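PDB 5DL5: membrane protein from Acinetobacter baumannii AB307-0294, which forms a beta-barrel channel of the OprD porin family in the outer membrane and probably mediates uptake of small solutes, including antibiotics. Local coordinates for residues Lys391-Arg403 against Gly414-Pro426. Numbering follows the deposited sequence.
Sequences KDASLRIRNSYYR and GDTNEWRIFLDIP. With C8E ((hydroxyethyloxy)tri(ethyloxy)octane), chain B.
Two donors share the carbonyl oxygen of Tyr-402. Thr-416 N makes the ladder bond from one side of the carbonyl plane, and Arg-403 NH1 comes over the opposite face, 2.7 Å from Tyr-402 O. The same Arg-403 NH1 also donates to Asn-417 OD1 at 2.9 Å, with the amide oxygen in the guanidinium plane. A bend at chi2 (-61°) turns the Arg-403 guanidinium toward Asn-417 on the partner strand, and the two in-plane bonds of NH1 restrict its rotation. From here strands 394-403 and 416-426 run antiparallel, with paired backbone bonds at Tyr-402/Thr-416, Ser-400/Glu-418, Arg-398/Arg-420, Arg-396/Phe-422 and Ser-394/Asp-424.

These pairs put a mostly polar row, broken by Phe-422, on the face turned to the barrel interior. The guanidinium groups of Arg-398 and Arg-420 stack nearly parallel, centres 3.6 Å apart, a like-charge pairing probably eased by Glu-418. Glu-418 forms a salt bridge with Arg-420 (Glu-418 OE1 to Arg-420 NH2 3.0 Å) and also pairs with Arg-41 of strand 29-43. Arg-420 NH2 further donates an almost straight bond to detergent C8E O21 at 2.7 Å. Farther along, Arg-396 bends at chi3 so that Phe-422 CB covers one face of its guanidinium, with Arg-396 NH2 3.3 Å from Phe-422 CD2 and the planes only 12° apart. Arg-396 NH1 makes a salt bridge to Asp-424 OD2 at 3.1 Å, approaching from above the carboxylate plane; Asp-424 also pairs with Arg-35.

The other face is largely apolar. Asn-399 CB sits over the six-membered ring of Trp-419 in a CH-pi contact, Ile-397 CG2 meets that ring at its edge, and Leu-395 lies alongside Ile-421. Such alternation is characteristic of a beta hairpin in an outer-membrane barrel wall, its arginine-rich inner face consistent with the basic ladder of OprD-family channels.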
loop_
_atom_site.group_PDB
_atom_site.type_symbol
_atom_site.label_atom_id
_atom_site.label_comp_id
_atom_site.label_asym_id
_atom_site.label_seq_id
_atom_site.Cartn_x
_atom_site.Cartn_y
_atom_site.Cartn_z
ATOM N N LYS A 391 13.799 19.403 10.043
ATOM C CA LYS A 391 13.589 19.194 8.617
ATOM C C LYS A 391 13.144 17.830 8.245
ATOM O O LYS A 391 13.657 16.879 8.766
ATOM C CB LYS A 391 14.852 19.594 7.853
ATOM C CG LYS A 391 14.537 19.851 6.397
ATOM C CD LYS A 391 15.759 20.453 5.709
ATOM C CE LYS A 391 15.844 19.880 4.311
ATOM N NZ LYS A 391 16.097 18.421 4.428
ATOM N N ASP A 392 12.116 17.779 7.381
ATOM C CA ASP A 392 11.378 16.628 6.929
ATOM C C ASP A 392 10.448 16.006 7.930
ATOM O O ASP A 392 9.774 15.099 7.567
ATOM C CB ASP A 392 12.188 15.458 6.313
ATOM C CG ASP A 392 13.189 15.894 5.243
ATOM O OD1 ASP A 392 13.024 16.979 4.615
ATOM O OD2 ASP A 392 14.172 15.113 5.067
ATOM N N ALA A 393 10.375 16.470 9.150
ATOM C CA ALA A 393 9.242 16.067 9.963
ATOM C C ALA A 393 7.931 16.539 9.315
ATOM O O ALA A 393 7.884 17.581 8.626
ATOM C CB ALA A 393 9.383 16.642 11.386
ATOM N N SER A 394 6.874 15.756 9.475
ATOM C CA SER A 394 5.582 16.102 8.956
ATOM C C SER A 394 4.407 15.724 9.801
ATOM O O SER A 394 4.443 14.668 10.527
ATOM C CB SER A 394 5.338 15.446 7.602
ATOM O OG SER A 394 5.447 14.044 7.656
ATOM N N LEU A 395 3.309 16.468 9.556
ATOM C CA LEU A 395 2.036 16.225 10.201
ATOM C C LEU A 395 0.948 16.102 9.123
ATOM O O LEU A 395 0.916 16.923 8.219
ATOM C CB LEU A 395 1.855 17.269 11.244
ATOM C CG LEU A 395 0.462 17.270 11.878
ATOM C CD1 LEU A 395 0.345 15.993 12.729
ATOM C CD2 LEU A 395 0.277 18.482 12.705
ATOM N N ARG A 396 0.142 15.019 9.134
ATOM C CA ARG A 396 -0.890 14.707 8.113
ATOM C C ARG A 396 -2.126 14.597 8.942
ATOM O O ARG A 396 -2.128 13.828 9.928
ATOM C CB ARG A 396 -0.773 13.305 7.545
ATOM C CG ARG A 396 0.250 13.237 6.516
ATOM C CD ARG A 396 0.239 11.971 5.673
ATOM N NE ARG A 396 0.158 10.691 6.373
ATOM C CZ ARG A 396 1.110 10.031 7.045
ATOM N NH1 ARG A 396 2.285 10.551 7.339
ATOM N NH2 ARG A 396 0.847 8.817 7.509
ATOM N N ILE A 397 -3.165 15.344 8.588
ATOM C CA ILE A 397 -4.454 15.287 9.224
ATOM C C ILE A 397 -5.419 15.002 8.066
ATOM O O ILE A 397 -5.435 15.725 7.099
ATOM C CB ILE A 397 -4.928 16.581 9.883
ATOM C CG1 ILE A 397 -4.130 16.938 11.092
ATOM C CG2 ILE A 397 -6.368 16.419 10.346
ATOM C CD1 ILE A 397 -2.693 17.249 10.764
ATOM N N ARG A 398 -6.204 13.958 8.172
ATOM C CA ARG A 398 -7.054 13.585 7.102
ATOM C C ARG A 398 -8.393 13.096 7.612
ATOM O O ARG A 398 -8.506 12.511 8.706
ATOM C CB ARG A 398 -6.386 12.594 6.159
ATOM C CG ARG A 398 -6.184 11.220 6.609
ATOM C CD ARG A 398 -5.566 10.275 5.566
ATOM N NE ARG A 398 -6.542 9.312 5.061
ATOM C CZ ARG A 398 -6.245 8.352 4.175
ATOM N NH1 ARG A 398 -5.012 8.225 3.703
ATOM N NH2 ARG A 398 -7.196 7.612 3.664
ATOM N N ASN A 399 -9.421 13.402 6.837
ATOM C CA ASN A 399 -10.788 12.995 7.150
ATOM C C ASN A 399 -11.542 12.483 5.905
ATOM O O ASN A 399 -11.377 13.034 4.774
ATOM C CB ASN A 399 -11.521 14.181 7.718
ATOM C CG ASN A 399 -13.024 13.905 7.915
ATOM O OD1 ASN A 399 -13.896 14.376 7.142
ATOM N ND2 ASN A 399 -13.333 13.153 8.930
ATOM N N SER A 400 -12.326 11.417 6.125
ATOM C CA SER A 400 -13.227 10.836 5.149
ATOM C C SER A 400 -14.625 10.798 5.676
ATOM O O SER A 400 -14.897 10.254 6.797
ATOM C CB SER A 400 -12.801 9.448 4.766
ATOM O OG SER A 400 -11.699 9.600 3.956
ATOM N N TYR A 401 -15.524 11.379 4.897
ATOM C CA TYR A 401 -16.954 11.230 5.178
ATOM C C TYR A 401 -17.477 10.201 4.114
ATOM O O TYR A 401 -17.388 10.466 2.899
ATOM C CB TYR A 401 -17.672 12.624 5.245
ATOM C CG TYR A 401 -19.232 12.600 5.222
ATOM C CD1 TYR A 401 -19.891 12.640 3.999
ATOM C CD2 TYR A 401 -20.025 12.641 6.373
ATOM C CE1 TYR A 401 -21.263 12.611 3.865
ATOM C CE2 TYR A 401 -21.443 12.654 6.254
ATOM C CZ TYR A 401 -22.045 12.600 4.967
ATOM O OH TYR A 401 -23.425 12.614 4.664
ATOM N N TYR A 402 -17.886 9.004 4.577
ATOM C CA TYR A 402 -18.148 7.922 3.714
ATOM C C TYR A 402 -19.561 7.416 3.898
ATOM O O TYR A 402 -20.000 7.234 5.040
ATOM C CB TYR A 402 -17.147 6.812 3.938
ATOM C CG TYR A 402 -17.465 5.528 3.215
ATOM C CD1 TYR A 402 -17.054 5.343 1.889
ATOM C CD2 TYR A 402 -18.188 4.518 3.831
ATOM C CE1 TYR A 402 -17.319 4.186 1.200
ATOM C CE2 TYR A 402 -18.546 3.359 3.139
ATOM C CZ TYR A 402 -18.070 3.184 1.821
ATOM O OH TYR A 402 -18.347 2.077 1.103
ATOM N N ARG A 403 -20.286 7.217 2.767
ATOM C CA ARG A 403 -21.621 6.713 2.829
ATOM C C ARG A 403 -21.859 5.643 1.765
ATOM O O ARG A 403 -21.349 5.761 0.700
ATOM C CB ARG A 403 -22.673 7.847 2.632
ATOM C CG ARG A 403 -22.762 8.896 3.759
ATOM C CD ARG A 403 -23.141 8.355 5.121
ATOM N NE ARG A 403 -23.072 9.376 6.205
ATOM C CZ ARG A 403 -21.988 9.721 6.908
ATOM N NH1 ARG A 403 -20.803 9.180 6.684
ATOM N NH2 ARG A 403 -22.091 10.628 7.882
ATOM N N GLY A 414 -19.211 0.300 5.567
ATOM C CA GLY A 414 -20.385 0.795 6.312
ATOM C C GLY A 414 -20.263 2.328 6.440
ATOM O O GLY A 414 -19.148 2.855 6.333
ATOM N N ASP A 415 -21.392 3.037 6.686
ATOM C CA ASP A 415 -21.307 4.479 6.797
ATOM C C ASP A 415 -20.322 4.871 7.917
ATOM O O ASP A 415 -20.426 4.306 9.031
ATOM C CB ASP A 415 -22.645 5.088 7.142
ATOM C CG ASP A 415 -23.657 4.975 6.023
ATOM O OD1 ASP A 415 -23.382 4.484 4.944
ATOM O OD2 ASP A 415 -24.725 5.462 6.226
ATOM N N THR A 416 -19.471 5.870 7.667
ATOM C CA THR A 416 -18.337 6.213 8.517
ATOM C C THR A 416 -17.848 7.616 8.320
ATOM O O THR A 416 -17.800 8.110 7.197
ATOM C CB THR A 416 -17.107 5.314 8.125
ATOM O OG1 THR A 416 -17.411 3.945 8.382
ATOM C CG2 THR A 416 -15.835 5.698 8.862
ATOM N N ASN A 417 -17.435 8.207 9.422
ATOM C CA ASN A 417 -16.663 9.391 9.516
ATOM C C ASN A 417 -15.331 8.900 10.099
ATOM O O ASN A 417 -15.274 8.511 11.272
ATOM C CB ASN A 417 -17.383 10.394 10.475
ATOM C CG ASN A 417 -18.861 10.704 9.999
ATOM O OD1 ASN A 417 -19.255 10.461 8.841
ATOM N ND2 ASN A 417 -19.683 11.210 10.913
ATOM N N GLU A 418 -14.287 9.093 9.368
ATOM C CA GLU A 418 -12.959 8.594 9.700
ATOM C C GLU A 418 -12.067 9.786 9.906
ATOM O O GLU A 418 -12.094 10.703 9.104
ATOM C CB GLU A 418 -12.314 7.774 8.600
ATOM C CG GLU A 418 -10.879 7.292 8.980
ATOM C CD GLU A 418 -10.173 6.370 7.962
ATOM O OE1 GLU A 418 -9.805 6.809 6.912
ATOM O OE2 GLU A 418 -9.917 5.177 8.249
ATOM N N TRP A 419 -11.263 9.768 10.947
ATOM C CA TRP A 419 -10.115 10.714 11.022
ATOM C C TRP A 419 -8.813 9.942 11.170
ATOM O O TRP A 419 -8.800 8.969 11.973
ATOM C CB TRP A 419 -10.209 11.561 12.257
ATOM C CG TRP A 419 -11.215 12.626 12.144
ATOM C CD1 TRP A 419 -12.505 12.551 12.550
ATOM C CD2 TRP A 419 -11.007 13.981 11.694
ATOM N NE1 TRP A 419 -13.121 13.716 12.317
ATOM C CE2 TRP A 419 -12.247 14.631 11.799
ATOM C CE3 TRP A 419 -9.901 14.693 11.205
ATOM C CZ2 TRP A 419 -12.432 15.985 11.452
ATOM C CZ3 TRP A 419 -10.082 16.026 10.791
ATOM C CH2 TRP A 419 -11.350 16.657 10.923
ATOM N N ARG A 420 -7.753 10.456 10.557
ATOM C CA ARG A 420 -6.377 9.928 10.731
ATOM C C ARG A 420 -5.445 11.058 10.910
ATOM O O ARG A 420 -5.476 12.041 10.167
ATOM C CB ARG A 420 -5.796 9.097 9.605
ATOM C CG ARG A 420 -6.682 8.044 9.059
ATOM C CD ARG A 420 -5.927 7.215 7.996
ATOM N NE ARG A 420 -6.912 6.351 7.413
ATOM C CZ ARG A 420 -6.719 5.580 6.318
ATOM N NH1 ARG A 420 -5.513 5.431 5.721
ATOM N NH2 ARG A 420 -7.753 4.939 5.838
ATOM N N ILE A 421 -4.591 10.930 11.932
ATOM C CA ILE A 421 -3.573 11.900 12.137
ATOM C C ILE A 421 -2.234 11.144 12.372
ATOM O O ILE A 421 -2.216 10.195 13.273
ATOM C CB ILE A 421 -3.901 12.746 13.357
ATOM C CG1 ILE A 421 -5.292 13.375 13.199
ATOM C CG2 ILE A 421 -2.822 13.784 13.604
ATOM C CD1 ILE A 421 -5.798 14.044 14.420
ATOM N N PHE A 422 -1.146 11.645 11.726
ATOM C CA PHE A 422 0.152 11.028 11.805
ATOM C C PHE A 422 1.184 12.105 11.895
ATOM O O PHE A 422 1.239 12.953 11.041
ATOM C CB PHE A 422 0.423 10.153 10.559
ATOM C CG PHE A 422 -0.334 8.848 10.576
ATOM C CD1 PHE A 422 0.124 7.747 11.376
ATOM C CD2 PHE A 422 -1.476 8.674 9.798
ATOM C CE1 PHE A 422 -0.563 6.532 11.406
ATOM C CE2 PHE A 422 -2.173 7.434 9.852
ATOM C CZ PHE A 422 -1.727 6.382 10.714
ATOM N N LEU A 423 1.961 12.050 12.953
ATOM C CA LEU A 423 3.187 12.796 13.106
ATOM C C LEU A 423 4.406 11.870 12.858
ATOM O O LEU A 423 4.593 10.898 13.601
ATOM C CB LEU A 423 3.270 13.326 14.557
ATOM C CG LEU A 423 4.553 14.008 14.991
ATOM C CD1 LEU A 423 4.709 15.201 14.085
ATOM C CD2 LEU A 423 4.584 14.442 16.470
ATOM N N ASP A 424 5.225 12.205 11.872
ATOM C CA ASP A 424 6.403 11.422 11.408
ATOM C C ASP A 424 7.593 12.282 11.624
ATOM O O ASP A 424 7.671 13.382 11.064
ATOM C CB ASP A 424 6.282 11.122 9.904
ATOM C CG ASP A 424 5.321 9.976 9.599
ATOM O OD1 ASP A 424 4.794 9.381 10.576
ATOM O OD2 ASP A 424 5.019 9.693 8.389
ATOM N N ILE A 425 8.508 11.833 12.463
ATOM C CA ILE A 425 9.759 12.512 12.740
ATOM C C ILE A 425 10.971 11.600 12.311
ATOM O O ILE A 425 11.389 10.642 13.079
ATOM C CB ILE A 425 9.867 12.864 14.184
ATOM C CG1 ILE A 425 8.677 13.770 14.583
ATOM C CG2 ILE A 425 11.173 13.617 14.435
ATOM C CD1 ILE A 425 8.575 14.049 16.034
ATOM N N PRO A 426 11.547 11.907 11.137
ATOM C CA PRO A 426 12.681 11.131 10.637
ATOM C C PRO A 426 13.968 11.560 11.256
ATOM O O PRO A 426 14.196 12.740 11.463
ATOM C CB PRO A 426 12.602 11.387 9.106
ATOM C CG PRO A 426 12.089 12.808 9.005
ATOM C CD PRO A 426 11.083 12.913 10.147
HETATM C C6 C8E B . -8.786 -7.250 12.884
HETATM C C7 C8E B . -8.975 -5.732 13.164
HETATM C C8 C8E B . -10.404 -5.171 12.970
HETATM O O9 C8E B . -10.467 -3.792 12.454
HETATM C C10 C8E B . -11.215 -3.825 11.243
HETATM C C11 C8E B . -10.290 -4.177 10.065
HETATM O O12 C8E B . -10.835 -3.761 8.831
HETATM C C13 C8E B . -11.033 -2.353 8.639
HETATM C C14 C8E B . -9.856 -1.741 7.927
HETATM O O15 C8E B . -10.200 -0.944 6.797
HETATM C C16 C8E B . -10.996 -1.521 5.752
HETATM C C17 C8E B . -10.494 -0.845 4.478
HETATM O O18 C8E B . -10.002 0.468 4.887
HETATM C C19 C8E B . -8.838 0.924 4.185
HETATM C C20 C8E B . -8.541 2.350 4.615
HETATM O O21 C8E B . -7.573 3.107 3.832
HETATM O O HOH W 1 2.891 12.619 8.817
HETATM O O HOH W 2 -19.269 -0.063 2.729
#